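Long-range contacts in lactaldehyde dehydrogenase (Escherichia coli, PDB 2IMP), which oxidises L-lactaldehyde irreversibly to L-lactate with NAD+, and also acts on glycolaldehyde and L-glyceraldehyde, in the breakdown of L-fucose and L-rhamnose: residues E67-I75 / M163-N171; A288-Y298 / T384-D395. All blocks are in the same frame, centred on the assembly; numbering follows the deposited sequence.

Contact 1 of 2, residues E67-I75 / M163-N171; sequences ERASWLRKI and MAPALLTGN. With SO4 (sulfate ion), chain C.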
ATOM      1  N   GLU A  67      14.873   7.901 -16.222  1.00 13.10           N
ATOM      2  CA  GLU A  67      15.603   8.935 -16.940  1.00 13.74           C
ATOM      3  C   GLU A  67      15.341  10.334 -16.354  1.00 12.76           C
ATOM      4  O   GLU A  67      16.226  11.187 -16.353  1.00 12.12           O
ATOM      5  CB  GLU A  67      15.283   8.894 -18.439  1.00 15.19           C
ATOM      6  CG  GLU A  67      16.052   7.790 -19.164  1.00 18.78           C
ATOM      7  CD  GLU A  67      15.681   7.648 -20.634  1.00 22.81           C
ATOM      8  OE1 GLU A  67      15.619   8.676 -21.343  1.00 23.51           O
ATOM      9  OE2 GLU A  67      15.469   6.499 -21.080  1.00 24.65           O
ATOM     10  N   ARG A  68      14.128  10.557 -15.855  1.00 11.13           N
ATOM     11  CA  ARG A  68      13.844  11.831 -15.220  1.00 10.22           C
ATOM     12  C   ARG A  68      14.633  11.910 -13.897  1.00 10.70           C
ATOM     13  O   ARG A  68      15.162  12.959 -13.524  1.00  9.71           O
ATOM     14  CB  ARG A  68      12.336  11.995 -14.976  1.00  9.59           C
ATOM     15  CG  ARG A  68      11.517  12.029 -16.277  1.00 12.00           C
ATOM     16  CD  ARG A  68      10.079  12.458 -16.040  1.00 10.55           C
ATOM     17  NE  ARG A  68       9.351  11.534 -15.177  1.00 13.65           N
ATOM     18  CZ  ARG A  68       8.500  10.609 -15.609  1.00 11.31           C
ATOM     19  NH1 ARG A  68       8.261  10.477 -16.905  1.00 15.44           N
ATOM     20  NH2 ARG A  68       7.881   9.820 -14.740  1.00 14.32           N
ATOM     21  N   ALA A  69      14.725  10.768 -13.220  1.00 10.24           N
ATOM     22  CA  ALA A  69      15.494  10.689 -11.991  1.00 10.96           C
ATOM     23  C   ALA A  69      16.976  11.029 -12.264  1.00 12.00           C
ATOM     24  O   ALA A  69      17.627  11.739 -11.492  1.00 11.74           O
ATOM     25  CB  ALA A  69      15.385   9.291 -11.398  1.00 10.25           C
ATOM     26  N   SER A  70      17.488  10.503 -13.372  1.00 13.73           N
ATOM     27  CA  SER A  70      18.861  10.772 -13.765  1.00 16.30           C
ATOM     28  C   SER A  70      19.101  12.295 -13.907  1.00 14.68           C
ATOM     29  O   SER A  70      20.119  12.821 -13.465  1.00 15.38           O
ATOM     30  CB  SER A  70      19.175  10.058 -15.082  1.00 17.83           C
ATOM     31  OG  SER A  70      20.538  10.209 -15.424  1.00 22.95           O
ATOM     32  N   TRP A  71      18.139  12.981 -14.519  1.00 14.92           N
ATOM     33  CA  TRP A  71      18.228  14.427 -14.660  1.00 13.99           C
ATOM     34  C   TRP A  71      18.254  15.132 -13.289  1.00 14.53           C
ATOM     35  O   TRP A  71      19.032  16.067 -13.071  1.00 12.53           O
ATOM     36  CB  TRP A  71      17.055  14.964 -15.492  1.00 14.62           C
ATOM     37  CG  TRP A  71      17.258  14.801 -16.971  1.00 15.35           C
ATOM     38  CD1 TRP A  71      16.521  14.034 -17.829  1.00 14.99           C
ATOM     39  CD2 TRP A  71      18.286  15.409 -17.760  1.00 14.95           C
ATOM     40  NE1 TRP A  71      17.027  14.129 -19.105  1.00 13.93           N
ATOM     41  CE2 TRP A  71      18.109  14.965 -19.089  1.00 15.73           C
ATOM     42  CE3 TRP A  71      19.339  16.286 -17.468  1.00 15.98           C
ATOM     43  CZ2 TRP A  71      18.953  15.372 -20.128  1.00 16.78           C
ATOM     44  CZ3 TRP A  71      20.177  16.689 -18.502  1.00 15.81           C
ATOM     45  CH2 TRP A  71      19.977  16.231 -19.816  1.00 16.30           C
ATOM     46  N   LEU A  72      17.399  14.662 -12.380  1.00 11.58           N
ATOM     47  CA  LEU A  72      17.353  15.219 -11.034  1.00 11.57           C
ATOM     48  C   LEU A  72      18.684  15.024 -10.288  1.00 10.86           C
ATOM     49  O   LEU A  72      19.153  15.921  -9.600  1.00 12.14           O
ATOM     50  CB  LEU A  72      16.210  14.588 -10.229  1.00  9.19           C
ATOM     51  CG  LEU A  72      14.777  14.977 -10.601  1.00  9.10           C
ATOM     52  CD1 LEU A  72      13.798  14.174  -9.746  1.00  9.31           C
ATOM     53  CD2 LEU A  72      14.572  16.474 -10.377  1.00  7.47           C
ATOM     54  N   ARG A  73      19.282  13.847 -10.440  1.00 11.29           N
ATOM     55  CA  ARG A  73      20.570  13.579  -9.801  1.00 11.70           C
ATOM     56  C   ARG A  73      21.693  14.501 -10.311  1.00 11.77           C
ATOM     57  O   ARG A  73      22.604  14.853  -9.566  1.00 12.60           O
ATOM     58  CB  ARG A  73      20.966  12.115  -9.997  1.00 13.32           C
ATOM     59  CG  ARG A  73      20.285  11.197  -9.004  1.00 19.06           C
ATOM     60  CD  ARG A  73      20.311   9.744  -9.426  1.00 23.39           C
ATOM     61  NE  ARG A  73      19.562   8.946  -8.459  1.00 29.59           N
ATOM     62  CZ  ARG A  73      18.957   7.794  -8.733  1.00 31.53           C
ATOM     63  NH1 ARG A  73      19.007   7.282  -9.959  1.00 30.47           N
ATOM     64  NH2 ARG A  73      18.291   7.159  -7.773  1.00 29.34           N
ATOM     65  N   LYS A  74      21.618  14.872 -11.585  1.00 11.76           N
ATOM     66  CA  LYS A  74      22.598  15.787 -12.142  1.00 12.83           C
ATOM     67  C   LYS A  74      22.469  17.164 -11.491  1.00 13.75           C
ATOM     68  O   LYS A  74      23.464  17.850 -11.256  1.00 14.23           O
ATOM     69  CB  LYS A  74      22.417  15.918 -13.655  1.00 13.19           C
ATOM     70  CG  LYS A  74      22.796  14.660 -14.411  1.00 17.24           C
ATOM     71  CD  LYS A  74      22.547  14.800 -15.894  1.00 20.62           C
ATOM     72  CE  LYS A  74      22.931  13.520 -16.619  1.00 23.67           C
ATOM     73  NZ  LYS A  74      22.600  13.610 -18.073  1.00 31.00           N
ATOM     74  N   ILE A  75      21.229  17.552 -11.197  1.00 13.46           N
ATOM     75  CA  ILE A  75      20.993  18.828 -10.548  1.00 13.38           C
ATOM     76  C   ILE A  75      21.523  18.852  -9.098  1.00 12.64           C
ATOM     77  O   ILE A  75      22.188  19.799  -8.690  1.00 13.35           O
ATOM     78  CB  ILE A  75      19.489  19.195 -10.554  1.00 13.17           C
ATOM     79  CG1 ILE A  75      19.026  19.433 -11.992  1.00 11.28           C
ATOM     80  CG2 ILE A  75      19.254  20.446  -9.702  1.00 12.23           C
ATOM     81  CD1 ILE A  75      17.532  19.624 -12.147  1.00  9.15           C
ATOM     82  N   MET A 163       9.786  21.289  -7.111  1.00  8.76           N
ATOM     83  CA  MET A 163      10.251  20.810  -8.412  1.00  9.10           C
ATOM     84  C   MET A 163      10.712  19.328  -8.483  1.00  8.13           C
ATOM     85  O   MET A 163      10.508  18.672  -9.503  1.00  9.29           O
ATOM     86  CB  MET A 163      11.367  21.728  -8.954  1.00 10.39           C
ATOM     87  CG  MET A 163      12.755  21.536  -8.340  1.00 11.47           C
ATOM     88  SD  MET A 163      13.689  20.127  -9.019  1.00 15.53           S
ATOM     89  CE  MET A 163      14.197  20.767 -10.602  1.00 10.09           C
ATOM     90  N   ALA A 164      11.324  18.818  -7.417  1.00  7.10           N
ATOM     91  CA  ALA A 164      11.788  17.433  -7.415  1.00  7.42           C
ATOM     92  C   ALA A 164      10.638  16.402  -7.614  1.00  8.25           C
ATOM     93  O   ALA A 164      10.693  15.576  -8.527  1.00 10.09           O
ATOM     94  CB  ALA A 164      12.563  17.139  -6.118  1.00  4.61           C
ATOM     95  N   PRO A 165       9.593  16.459  -6.769  1.00  8.85           N
ATOM     96  CA  PRO A 165       8.470  15.518  -6.911  1.00  9.94           C
ATOM     97  C   PRO A 165       7.758  15.787  -8.260  1.00  8.00           C
ATOM     98  O   PRO A 165       7.359  14.862  -8.963  1.00  9.16           O
ATOM     99  CB  PRO A 165       7.557  15.865  -5.734  1.00  9.04           C
ATOM    100  CG  PRO A 165       8.454  16.614  -4.779  1.00 13.30           C
ATOM    101  CD  PRO A 165       9.354  17.400  -5.663  1.00  8.40           C
ATOM    102  N   ALA A 166       7.607  17.068  -8.593  1.00  9.28           N
ATOM    103  CA  ALA A 166       6.956  17.452  -9.842  1.00  8.93           C
ATOM    104  C   ALA A 166       7.620  16.830 -11.082  1.00  9.08           C
ATOM    105  O   ALA A 166       6.959  16.156 -11.879  1.00  9.53           O
ATOM    106  CB  ALA A 166       6.927  18.977  -9.976  1.00  8.89           C
ATOM    107  N   LEU A 167       8.925  17.055 -11.228  1.00  9.91           N
ATOM    108  CA  LEU A 167       9.658  16.503 -12.366  1.00  8.95           C
ATOM    109  C   LEU A 167       9.720  14.966 -12.399  1.00  9.62           C
ATOM    110  O   LEU A 167       9.540  14.349 -13.452  1.00 10.39           O
ATOM    111  CB  LEU A 167      11.082  17.055 -12.405  1.00  7.34           C
ATOM    112  CG  LEU A 167      11.284  18.262 -13.324  1.00  9.60           C
ATOM    113  CD1 LEU A 167      10.321  19.375 -12.937  1.00  8.11           C
ATOM    114  CD2 LEU A 167      12.733  18.732 -13.233  1.00 10.55           C
ATOM    115  N   LEU A 168       9.986  14.370 -11.242  1.00 10.71           N
ATOM    116  CA  LEU A 168      10.067  12.920 -11.142  1.00  9.93           C
ATOM    117  C   LEU A 168       8.827  12.210 -11.723  1.00  9.52           C
ATOM    118  O   LEU A 168       8.950  11.246 -12.467  1.00 10.45           O
ATOM    119  CB  LEU A 168      10.258  12.512  -9.675  1.00  7.70           C
ATOM    120  CG  LEU A 168      10.625  11.049  -9.359  1.00 12.67           C
ATOM    121  CD1 LEU A 168       9.421  10.132  -9.593  1.00  7.68           C
ATOM    122  CD2 LEU A 168      11.817  10.619 -10.220  1.00  5.58           C
ATOM    123  N   THR A 169       7.647  12.728 -11.383  1.00  8.78           N
ATOM    124  CA  THR A 169       6.383  12.163 -11.833  1.00  9.04           C
ATOM    125  C   THR A 169       5.938  12.547 -13.269  1.00  9.12           C
ATOM    126  O   THR A 169       4.835  12.201 -13.702  1.00 10.04           O
ATOM    127  CB  THR A 169       5.253  12.524 -10.837  1.00  9.43           C
ATOM    128  OG1 THR A 169       5.235  13.942 -10.617  1.00  9.44           O
ATOM    129  CG2 THR A 169       5.482  11.817  -9.498  1.00  7.06           C
ATOM    130  N   GLY A 170       6.795  13.265 -13.990  1.00  9.54           N
ATOM    131  CA  GLY A 170       6.464  13.630 -15.357  1.00  8.83           C
ATOM    132  C   GLY A 170       5.828  14.988 -15.605  1.00  8.54           C
ATOM    133  O   GLY A 170       5.374  15.260 -16.717  1.00  8.89           O
ATOM    134  N   ASN A 171       5.757  15.828 -14.580  1.00  6.04           N
ATOM    135  CA  ASN A 171       5.207  17.171 -14.741  1.00  6.94           C
ATOM    136  C   ASN A 171       6.309  18.171 -15.102  1.00  7.30           C
ATOM    137  O   ASN A 171       7.482  17.894 -14.886  1.00  6.76           O
ATOM    138  CB  ASN A 171       4.593  17.696 -13.431  1.00  4.95           C
ATOM    139  CG  ASN A 171       3.530  16.786 -12.857  1.00  6.68           C
ATOM    140  OD1 ASN A 171       2.361  16.858 -13.269  1.00  8.42           O
ATOM    141  ND2 ASN A 171       3.904  15.931 -11.920  1.00  4.04           N
TER
HETATM  142  S   SO4 C 510      22.013   8.043 -12.909  1.00 71.46           S
HETATM  143  O1  SO4 C 510      22.224   9.098 -11.898  1.00 71.34           O
HETATM  144  O2  SO4 C 510      20.579   7.700 -12.971  1.00 72.01           O
HETATM  145  O3  SO4 C 510      22.460   8.526 -14.229  1.00 72.18           O
HETATM  146  O4  SO4 C 510      22.790   6.846 -12.534  1.00 72.08           O
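Two nitrogens of R68, NE and NH2, converge on one acceptor, L168 O, at 2.8 and 2.9 Å. The acceptor sits at the guanidinium edge, within 6° of its plane, although NE itself stands well above the carbonyl plane of L168. A bend at chi3 (-62°) turns the guanidinium over the end of helix 155-168, where one of its faces covers T169 C and G170 N. There G170, with positive phi, closes the helix in a Schellman motif.

One turn along helix 65-81, L72 is a knob in a hole made by M163, A164, L167 and L168. Its CD1 rests 3.9 Å from L168 CB, while CD2 lies 4.0 Å from M163 SD, and L72 and M163 run past one another head to tail. The curled M163 chain then meets I75 tip to tip, M163 CE to I75 CD1 at 3.8 Å. The axes of segments 67-75 and 163-168 run roughly antiparallel (152°) and approach to 9.6 Å.

Farther out, W60 O accepts a weak hydrogen bond from R68 NH1, and W60 NE1 donates to L167 O. F188 of helix 183-195 touches both I75 and M163. L168 O, in the last turn of its helix, thus takes two N-H groups from one buried cation, whose positive charge would probably be stabilised by the negative end of the helix dipole.

Contact 2 of 2, residues A288-Y298 / T384-D395; sequences AERVYVQKGIY and TFGPVLPVVAFD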
ATOM      1  N   ALA A 288       8.363  25.826  18.150  1.00 63.83           N
ATOM      2  CA  ALA A 288       7.503  26.377  19.188  1.00 57.87           C
ATOM      3  C   ALA A 288       7.388  27.914  19.292  1.00 54.06           C
ATOM      4  O   ALA A 288       8.341  28.600  19.650  1.00 52.87           O
ATOM      5  CB  ALA A 288       7.921  25.810  20.539  1.00 57.95           C
ATOM      6  N   GLU A 289       6.200  28.424  18.983  1.00 50.13           N
ATOM      7  CA  GLU A 289       5.912  29.846  19.081  1.00 46.47           C
ATOM      8  C   GLU A 289       4.885  30.108  20.210  1.00 42.86           C
ATOM      9  O   GLU A 289       4.467  31.234  20.466  1.00 43.12           O
ATOM     10  CB  GLU A 289       5.383  30.369  17.742  1.00 49.45           C
ATOM     11  CG  GLU A 289       5.584  31.867  17.550  1.00 53.34           C
ATOM     12  CD  GLU A 289       5.322  32.318  16.125  1.00 55.28           C
ATOM     13  OE1 GLU A 289       4.151  32.304  15.695  1.00 56.73           O
ATOM     14  OE2 GLU A 289       6.295  32.683  15.430  1.00 56.58           O
ATOM     15  N   ARG A 290       4.497  29.012  20.850  1.00 38.68           N
ATOM     16  CA  ARG A 290       3.572  28.989  21.974  1.00 35.42           C
ATOM     17  C   ARG A 290       4.020  27.933  23.001  1.00 33.32           C
ATOM     18  O   ARG A 290       3.859  26.736  22.775  1.00 32.84           O
ATOM     19  CB  ARG A 290       2.150  28.652  21.513  1.00 33.93           C
ATOM     20  CG  ARG A 290       1.465  29.734  20.701  1.00 35.62           C
ATOM     21  CD  ARG A 290      -0.011  29.393  20.483  1.00 35.03           C
ATOM     22  NE  ARG A 290      -0.204  28.261  19.578  1.00 31.83           N
ATOM     23  CZ  ARG A 290      -1.186  27.372  19.695  1.00 31.25           C
ATOM     24  NH1 ARG A 290      -2.063  27.474  20.684  1.00 30.27           N
ATOM     25  NH2 ARG A 290      -1.300  26.386  18.814  1.00 30.36           N
ATOM     26  N   VAL A 291       4.589  28.381  24.112  1.00 30.90           N
ATOM     27  CA  VAL A 291       5.077  27.453  25.116  1.00 28.73           C
ATOM     28  C   VAL A 291       4.180  27.279  26.362  1.00 28.42           C
ATOM     29  O   VAL A 291       3.980  28.217  27.133  1.00 28.52           O
ATOM     30  CB  VAL A 291       6.495  27.862  25.578  1.00 27.66           C
ATOM     31  CG1 VAL A 291       7.097  26.773  26.438  1.00 26.83           C
ATOM     32  CG2 VAL A 291       7.374  28.135  24.368  1.00 27.21           C
ATOM     33  N   TYR A 292       3.648  26.073  26.531  1.00 27.81           N
ATOM     34  CA  TYR A 292       2.809  25.761  27.677  1.00 28.05           C
ATOM     35  C   TYR A 292       3.555  24.921  28.730  1.00 28.85           C
ATOM     36  O   TYR A 292       3.981  23.799  28.454  1.00 28.14           O
ATOM     37  CB  TYR A 292       1.540  25.022  27.234  1.00 26.62           C
ATOM     38  CG  TYR A 292       0.715  25.791  26.227  1.00 26.88           C
ATOM     39  CD1 TYR A 292       0.982  25.697  24.863  1.00 26.29           C
ATOM     40  CD2 TYR A 292      -0.298  26.657  26.641  1.00 27.53           C
ATOM     41  CE1 TYR A 292       0.268  26.447  23.934  1.00 26.29           C
ATOM     42  CE2 TYR A 292      -1.020  27.416  25.720  1.00 27.68           C
ATOM     43  CZ  TYR A 292      -0.729  27.305  24.368  1.00 28.24           C
ATOM     44  OH  TYR A 292      -1.420  28.061  23.449  1.00 28.05           O
ATOM     45  N   VAL A 293       3.715  25.487  29.923  1.00 29.71           N
ATOM     46  CA  VAL A 293       4.419  24.816  31.011  1.00 30.14           C
ATOM     47  C   VAL A 293       3.557  24.623  32.272  1.00 31.53           C
ATOM     48  O   VAL A 293       2.994  25.592  32.778  1.00 31.20           O
ATOM     49  CB  VAL A 293       5.664  25.627  31.412  1.00 30.05           C
ATOM     50  CG1 VAL A 293       6.533  24.820  32.362  1.00 29.22           C
ATOM     51  CG2 VAL A 293       6.437  26.038  30.169  1.00 29.97           C
ATOM     52  N   GLN A 294       3.453  23.399  32.783  1.00 31.57           N
ATOM     53  CA  GLN A 294       2.637  23.233  33.975  1.00 35.68           C
ATOM     54  C   GLN A 294       3.309  23.650  35.294  1.00 36.85           C
ATOM     55  O   GLN A 294       4.532  23.627  35.424  1.00 37.09           O
ATOM     56  CB  GLN A 294       2.079  21.807  34.094  1.00 34.61           C
ATOM     57  CG  GLN A 294       3.070  20.682  34.209  1.00 35.07           C
ATOM     58  CD  GLN A 294       2.372  19.370  34.529  1.00 36.17           C
ATOM     59  OE1 GLN A 294       2.985  18.302  34.525  1.00 36.81           O
ATOM     60  NE2 GLN A 294       1.076  19.449  34.814  1.00 34.96           N
ATOM     61  N   LYS A 295       2.470  24.047  36.242  1.00 38.94           N
ATOM     62  CA  LYS A 295       2.881  24.513  37.561  1.00 40.33           C
ATOM     63  C   LYS A 295       4.064  23.755  38.216  1.00 39.55           C
ATOM     64  O   LYS A 295       5.118  24.330  38.477  1.00 38.94           O
ATOM     65  CB  LYS A 295       1.675  24.464  38.503  1.00 42.15           C
ATOM     66  CG  LYS A 295       0.374  24.996  37.900  1.00 44.70           C
ATOM     67  CD  LYS A 295       0.436  26.488  37.610  1.00 46.11           C
ATOM     68  CE  LYS A 295      -0.912  27.007  37.124  1.00 47.23           C
ATOM     69  NZ  LYS A 295      -0.922  28.491  36.974  1.00 47.78           N
ATOM     70  N   GLY A 296       3.855  22.470  38.479  1.00 39.60           N
ATOM     71  CA  GLY A 296       4.875  21.653  39.111  1.00 39.86           C
ATOM     72  C   GLY A 296       6.317  21.957  38.755  1.00 39.74           C
ATOM     73  O   GLY A 296       7.184  21.933  39.626  1.00 40.06           O
ATOM     74  N   ILE A 297       6.583  22.244  37.483  1.00 39.20           N
ATOM     75  CA  ILE A 297       7.943  22.523  37.039  1.00 38.04           C
ATOM     76  C   ILE A 297       8.150  23.940  36.452  1.00 36.83           C
ATOM     77  O   ILE A 297       9.254  24.303  36.052  1.00 36.34           O
ATOM     78  CB  ILE A 297       8.394  21.465  35.992  1.00 39.51           C
ATOM     79  CG1 ILE A 297       9.885  21.620  35.687  1.00 39.04           C
ATOM     80  CG2 ILE A 297       7.571  21.613  34.712  1.00 38.83           C
ATOM     81  CD1 ILE A 297      10.412  20.593  34.706  1.00 41.29           C
ATOM     82  N   TYR A 298       7.076  24.722  36.425  1.00 36.81           N
ATOM     83  CA  TYR A 298       7.117  26.079  35.890  1.00 36.56           C
ATOM     84  C   TYR A 298       8.385  26.887  36.250  1.00 38.25           C
ATOM     85  O   TYR A 298       9.204  27.188  35.380  1.00 38.17           O
ATOM     86  CB  TYR A 298       5.886  26.859  36.355  1.00 35.55           C
ATOM     87  CG  TYR A 298       5.722  28.200  35.672  1.00 34.87           C
ATOM     88  CD1 TYR A 298       5.062  28.307  34.446  1.00 35.54           C
ATOM     89  CD2 TYR A 298       6.240  29.358  36.241  1.00 35.29           C
ATOM     90  CE1 TYR A 298       4.925  29.540  33.806  1.00 34.73           C
ATOM     91  CE2 TYR A 298       6.111  30.593  35.609  1.00 34.95           C
ATOM     92  CZ  TYR A 298       5.453  30.677  34.395  1.00 34.52           C
ATOM     93  OH  TYR A 298       5.328  31.899  33.778  1.00 35.45           O
ATOM     94  N   THR A 384       4.237  35.716  14.972  1.00 75.64           N
ATOM     95  CA  THR A 384       5.195  36.713  15.451  1.00 75.07           C
ATOM     96  C   THR A 384       6.577  36.817  14.747  1.00 74.40           C
ATOM     97  O   THR A 384       7.471  37.487  15.260  1.00 75.17           O
ATOM     98  CB  THR A 384       5.461  36.513  16.962  1.00 75.02           C
ATOM     99  OG1 THR A 384       4.238  36.162  17.623  1.00 74.53           O
ATOM    100  CG2 THR A 384       6.000  37.794  17.584  1.00 75.75           C
ATOM    101  N   PHE A 385       6.741  36.181  13.591  1.00 72.82           N
ATOM    102  CA  PHE A 385       8.014  36.230  12.862  1.00 71.07           C
ATOM    103  C   PHE A 385       9.284  36.167  13.751  1.00 68.24           C
ATOM    104  O   PHE A 385       9.927  35.126  13.860  1.00 68.89           O
ATOM    105  CB  PHE A 385       8.103  37.499  12.001  1.00 72.99           C
ATOM    106  CG  PHE A 385       6.777  38.137  11.707  1.00 75.15           C
ATOM    107  CD1 PHE A 385       6.139  38.916  12.667  1.00 75.64           C
ATOM    108  CD2 PHE A 385       6.145  37.928  10.485  1.00 76.40           C
ATOM    109  CE1 PHE A 385       4.899  39.492  12.415  1.00 76.44           C
ATOM    110  CE2 PHE A 385       4.903  38.500  10.220  1.00 77.08           C
ATOM    111  CZ  PHE A 385       4.274  39.276  11.193  1.00 76.65           C
ATOM    112  N   GLY A 386       9.618  37.300  14.364  1.00 64.60           N
ATOM    113  CA  GLY A 386      10.790  37.400  15.220  1.00 59.32           C
ATOM    114  C   GLY A 386      10.949  36.371  16.328  1.00 54.86           C
ATOM    115  O   GLY A 386      10.136  35.456  16.465  1.00 55.19           O
ATOM    116  N   PRO A 387      12.002  36.511  17.147  1.00 51.07           N
ATOM    117  CA  PRO A 387      12.325  35.618  18.264  1.00 47.61           C
ATOM    118  C   PRO A 387      11.546  35.889  19.574  1.00 45.13           C
ATOM    119  O   PRO A 387      12.147  36.192  20.606  1.00 44.43           O
ATOM    120  CB  PRO A 387      13.815  35.842  18.442  1.00 48.60           C
ATOM    121  CG  PRO A 387      13.930  37.310  18.200  1.00 49.17           C
ATOM    122  CD  PRO A 387      13.067  37.517  16.967  1.00 50.00           C
ATOM    123  N   VAL A 388      10.225  35.772  19.521  1.00 41.12           N
ATOM    124  CA  VAL A 388       9.400  35.987  20.702  1.00 37.44           C
ATOM    125  C   VAL A 388       8.785  34.688  21.265  1.00 36.34           C
ATOM    126  O   VAL A 388       8.061  33.989  20.561  1.00 37.17           O
ATOM    127  CB  VAL A 388       8.253  36.973  20.398  1.00 36.67           C
ATOM    128  CG1 VAL A 388       7.438  37.232  21.656  1.00 35.47           C
ATOM    129  CG2 VAL A 388       8.821  38.270  19.844  1.00 34.97           C
ATOM    130  N   LEU A 389       9.091  34.374  22.521  1.00 34.10           N
ATOM    131  CA  LEU A 389       8.561  33.171  23.156  1.00 33.00           C
ATOM    132  C   LEU A 389       7.545  33.427  24.290  1.00 33.12           C
ATOM    133  O   LEU A 389       7.925  33.720  25.425  1.00 32.18           O
ATOM    134  CB  LEU A 389       9.697  32.310  23.717  1.00 33.69           C
ATOM    135  CG  LEU A 389      10.626  31.592  22.737  1.00 34.84           C
ATOM    136  CD1 LEU A 389      11.630  30.765  23.518  1.00 34.79           C
ATOM    137  CD2 LEU A 389       9.814  30.697  21.815  1.00 35.22           C
ATOM    138  N   PRO A 390       6.244  33.324  23.981  1.00 32.76           N
ATOM    139  CA  PRO A 390       5.211  33.543  24.994  1.00 31.07           C
ATOM    140  C   PRO A 390       5.053  32.272  25.850  1.00 31.05           C
ATOM    141  O   PRO A 390       4.971  31.164  25.317  1.00 31.91           O
ATOM    142  CB  PRO A 390       3.975  33.833  24.158  1.00 33.07           C
ATOM    143  CG  PRO A 390       4.178  32.928  22.974  1.00 31.69           C
ATOM    144  CD  PRO A 390       5.643  33.145  22.646  1.00 31.94           C
ATOM    145  N   VAL A 391       5.026  32.436  27.166  1.00 30.25           N
ATOM    146  CA  VAL A 391       4.876  31.291  28.053  1.00 29.50           C
ATOM    147  C   VAL A 391       3.568  31.292  28.860  1.00 29.51           C
ATOM    148  O   VAL A 391       3.199  32.292  29.475  1.00 30.99           O
ATOM    149  CB  VAL A 391       6.057  31.178  29.044  1.00 28.90           C
ATOM    150  CG1 VAL A 391       5.900  29.921  29.886  1.00 27.09           C
ATOM    151  CG2 VAL A 391       7.377  31.150  28.285  1.00 26.69           C
ATOM    152  N   VAL A 392       2.881  30.160  28.837  1.00 28.65           N
ATOM    153  CA  VAL A 392       1.626  30.010  29.544  1.00 28.38           C
ATOM    154  C   VAL A 392       1.604  28.791  30.473  1.00 29.17           C
ATOM    155  O   VAL A 392       1.895  27.667  30.049  1.00 29.79           O
ATOM    156  CB  VAL A 392       0.444  29.902  28.545  1.00 28.66           C
ATOM    157  CG1 VAL A 392      -0.863  29.657  29.288  1.00 27.99           C
ATOM    158  CG2 VAL A 392       0.354  31.173  27.722  1.00 28.46           C
ATOM    159  N   ALA A 393       1.275  29.026  31.736  1.00 27.77           N
ATOM    160  CA  ALA A 393       1.218  27.943  32.697  1.00 27.82           C
ATOM    161  C   ALA A 393      -0.117  27.194  32.664  1.00 27.66           C
ATOM    162  O   ALA A 393      -1.128  27.750  32.251  1.00 28.47           O
ATOM    163  CB  ALA A 393       1.484  28.479  34.100  1.00 28.66           C
ATOM    164  N   PHE A 394      -0.101  25.934  33.080  1.00 27.15           N
ATOM    165  CA  PHE A 394      -1.309  25.127  33.114  1.00 29.72           C
ATOM    166  C   PHE A 394      -1.292  24.073  34.232  1.00 31.25           C
ATOM    167  O   PHE A 394      -0.231  23.751  34.766  1.00 33.05           O
ATOM    168  CB  PHE A 394      -1.537  24.447  31.753  1.00 27.92           C
ATOM    169  CG  PHE A 394      -0.554  23.345  31.437  1.00 25.08           C
ATOM    170  CD1 PHE A 394      -0.776  22.047  31.881  1.00 24.22           C
ATOM    171  CD2 PHE A 394       0.595  23.611  30.698  1.00 23.98           C
ATOM    172  CE1 PHE A 394       0.127  21.028  31.593  1.00 24.37           C
ATOM    173  CE2 PHE A 394       1.507  22.599  30.405  1.00 24.20           C
ATOM    174  CZ  PHE A 394       1.275  21.307  30.854  1.00 22.90           C
ATOM    175  N   ASP A 395      -2.463  23.551  34.578  1.00 33.26           N
ATOM    176  CA  ASP A 395      -2.561  22.551  35.629  1.00 34.45           C
ATOM    177  C   ASP A 395      -2.604  21.089  35.131  1.00 35.06           C
ATOM    178  O   ASP A 395      -1.813  20.255  35.572  1.00 35.74           O
ATOM    179  CB  ASP A 395      -3.793  22.830  36.499  1.00 36.77           C
ATOM    180  CG  ASP A 395      -3.699  24.160  37.237  1.00 40.41           C
ATOM    181  OD1 ASP A 395      -2.798  24.309  38.093  1.00 42.30           O
ATOM    182  OD2 ASP A 395      -4.522  25.060  36.962  1.00 43.00           O
TER
HETATM  183  O   HOH W   1       3.343  32.219  32.326  1.00 36.63           O
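V392 N donates to V291 O at 2.8 Å, a nearly straight bond (169°), and the same V291 O also meets the CA of V391. V392 O turns to the same strand and accepts from V293 N, also at 2.8 Å. V291 N to P390 O, F394 N to V293 O and K295 N to F394 O continue this ladder, in which V291, Y292, V293 and Q294 pair with V391, V392, A393 and F394. Strands 290-294 and 388-394 are thereby parallel neighbours in the mixed sheet of the aldehyde dehydrogenase catalytic domain, set between strands 257-260 and 368-371.

On one face of the pair, the ring of Y292 lies alongside V392, with CD2 3.8 Å from V392 CB, and its hydroxyl reaches Q375. Farther along, F394 has CG between its backbone N and carbonyl carbon (chi1 71°), which swings the ring across to the neighbouring strand. Q294 CB sits over that ring in a CH-pi contact, 3.5 Å from the F394 centroid, while Q294 OE1 is bonded to D262. Were F394 an alanine, Q294 CB would probably lose the ring it packs on, and a gap would open beside Y292 CB.

The opposite face carries V291, V293, V391 and A393. Y298 packs obliquely against A393, its CD1 3.6 Å from A393 CB, and a water joins its hydroxyl to V391 O, 2.9 Å from the water oxygen.

Contacts 1 and 2 lie on opposite sides of the chain's centre, their own centres about 42 Å apart and their nearest atoms about 24 Å apart, and they follow one another along the sequence. One is helix packing, the other strand pairing. In contact 1 the side chain of A164 is about 7 Å from that of R161, a lactate-binding residue on the same helix, and the M163 side chain is about 8 Å from that of L150, which binds NAD+. In contact 2 the poorly ordered F385 side chain comes within about 4 Å of the bound NADH and about 3 Å of the R336 side chain.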